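Local coordinates for adenosine monophosphate-protein transferase (Pyrococcus horikoshii, PDB 2D16) that is of uncharacterised function but probably acts on adenosine or an adenine nucleotide, at residues A[41-46]-A[85-90]. Numbering follows the deposited sequence.
Sequences PGIKFG and ILMKNA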
# COMPACT_ATOMS: atom_id res chain seq x y z
N PRO A 41 2.56 -31.86 5.09
CA PRO A 41 1.68 -31.62 6.24
C PRO A 41 0.51 -32.60 6.21
O PRO A 41 -0.09 -32.82 5.16
CB PRO A 41 1.21 -30.18 6.02
CG PRO A 41 2.35 -29.56 5.25
CD PRO A 41 2.69 -30.65 4.27
N GLY A 42 0.20 -33.19 7.36
CA GLY A 42 -0.92 -34.13 7.43
C GLY A 42 -0.59 -35.57 7.08
O GLY A 42 -1.47 -36.43 7.14
N ILE A 43 0.66 -35.84 6.72
CA ILE A 43 1.06 -37.20 6.38
C ILE A 43 0.77 -38.13 7.57
O ILE A 43 1.02 -37.78 8.72
CB ILE A 43 2.58 -37.25 6.02
CG1 ILE A 43 2.96 -38.64 5.53
CG2 ILE A 43 3.41 -36.85 7.23
CD1 ILE A 43 4.38 -38.72 4.96
N LYS A 44 0.20 -39.30 7.27
CA LYS A 44 -0.11 -40.29 8.29
C LYS A 44 0.69 -41.53 7.92
O LYS A 44 0.65 -41.97 6.77
CB LYS A 44 -1.61 -40.60 8.31
CG LYS A 44 -2.46 -39.42 8.77
CD LYS A 44 -2.08 -38.96 10.17
CE LYS A 44 -2.90 -37.76 10.61
NZ LYS A 44 -2.52 -37.29 11.97
N PHE A 45 1.40 -42.11 8.88
CA PHE A 45 2.23 -43.25 8.54
C PHE A 45 2.66 -44.12 9.71
O PHE A 45 2.50 -43.78 10.88
CB PHE A 45 3.49 -42.74 7.85
CG PHE A 45 4.41 -41.98 8.77
CD1 PHE A 45 5.44 -42.64 9.44
CD2 PHE A 45 4.21 -40.63 9.01
CE1 PHE A 45 6.26 -41.95 10.34
CE2 PHE A 45 5.03 -39.93 9.91
CZ PHE A 45 6.05 -40.60 10.57
N GLY A 46 3.25 -45.25 9.33
CA GLY A 46 3.80 -46.19 10.28
C GLY A 46 5.16 -46.55 9.71
O GLY A 46 5.31 -46.68 8.49
N ILE A 85 7.95 -48.52 5.49
CA ILE A 85 7.10 -47.37 5.71
C ILE A 85 5.77 -47.58 4.99
O ILE A 85 5.75 -47.97 3.83
CB ILE A 85 7.72 -46.07 5.16
CG1 ILE A 85 9.07 -45.80 5.82
CG2 ILE A 85 6.76 -44.90 5.39
CD1 ILE A 85 9.86 -44.70 5.15
N LEU A 86 4.67 -47.33 5.70
CA LEU A 86 3.34 -47.41 5.11
C LEU A 86 2.73 -46.05 5.41
O LEU A 86 2.66 -45.65 6.56
CB LEU A 86 2.51 -48.53 5.75
CG LEU A 86 2.94 -49.97 5.41
CD1 LEU A 86 2.07 -50.96 6.16
CD2 LEU A 86 2.82 -50.19 3.91
N MET A 87 2.31 -45.34 4.37
CA MET A 87 1.77 -44.00 4.56
C MET A 87 0.58 -43.67 3.68
O MET A 87 0.29 -44.35 2.70
CB MET A 87 2.87 -42.97 4.28
CG MET A 87 3.28 -42.94 2.81
SD MET A 87 4.58 -41.75 2.41
CE MET A 87 4.38 -41.61 0.64
N LYS A 88 -0.10 -42.60 4.07
CA LYS A 88 -1.24 -42.08 3.33
C LYS A 88 -1.20 -40.55 3.48
O LYS A 88 -0.47 -40.03 4.33
CB LYS A 88 -2.56 -42.65 3.87
CG LYS A 88 -2.84 -42.37 5.33
CD LYS A 88 -4.17 -43.00 5.74
CE LYS A 88 -4.52 -42.69 7.19
NZ LYS A 88 -5.84 -43.28 7.56
N ASN A 89 -1.96 -39.85 2.65
CA ASN A 89 -2.00 -38.39 2.67
C ASN A 89 -0.67 -37.81 2.19
O ASN A 89 -0.32 -36.67 2.51
CB ASN A 89 -2.34 -37.86 4.07
CG ASN A 89 -3.68 -38.35 4.57
OD1 ASN A 89 -4.58 -38.65 3.78
ND2 ASN A 89 -3.84 -38.41 5.88
N ALA A 90 0.06 -38.61 1.43
CA ALA A 90 1.35 -38.22 0.87
C ALA A 90 1.72 -39.28 -0.16
O ALA A 90 1.27 -40.42 -0.06
CB ALA A 90 2.41 -38.16 1.97
O HOH W 1 -1.80 -34.59 3.86
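The Asn89 carboxamide meets segment 41-46 through its nitrogen: Gly42 O and the CG of Lys44 approach ND2 from opposite sides of the amide plane. The hydrogen bond from Asn89 ND2 to Gly42 O is weak (3.3 Å, N-H...O 147°), and Lys44 CG lies 3.4 Å from the same nitrogen. The Phe45 ring turns away from its partner strand. With CG lodged between backbone N and carbonyl carbon (chi1 69°), it reaches Ala33, Leu36 and Leu37 of helix 25-39, while its CB rests on Met87 CB at 3.6 Å.

The two backbones form an antiparallel ladder. Lys44 pairs with Lys88, and Gly46 with Leu86, each through two backbone hydrogen bonds; Phe45 and Met87 form the non-hydrogen-bonded pair between them. Beyond the ladder, a water donates to both Pro41 O and Asn89 O, joining the two loops.

Ile43 sends CG1 anti to its backbone N (chi1 -174°), which brings CD1 to 3.6 Å from Ala90 CB and 4.0 Å from Met87 SD. Val95 of helix 92-100 touches both Ile43 and Met87. An alanine at Ile43 would remove that branch and is likely to open a gap beside Met87 SD and the Ala90 methyl.

On the face opposite Phe45 and Met87, Lys44 CB packs 3.7 Å from Lys88 CG, yet the two ammonium groups diverge. Lys88 also meets Leu66, and Leu86 meets Leu69 and Asn73, all on helix 64-77.

Strands 44-51 and 82-88 are interior neighbours in the five-stranded antiparallel sheet, with helices against both faces. Backbone hydrogen bonds and apolar contacts join the strands; at the loop ends the polar links are a weak side-chain hydrogen bond and a water, probably more easily disturbed, beside the apolar contact of Ile43 with Ala90.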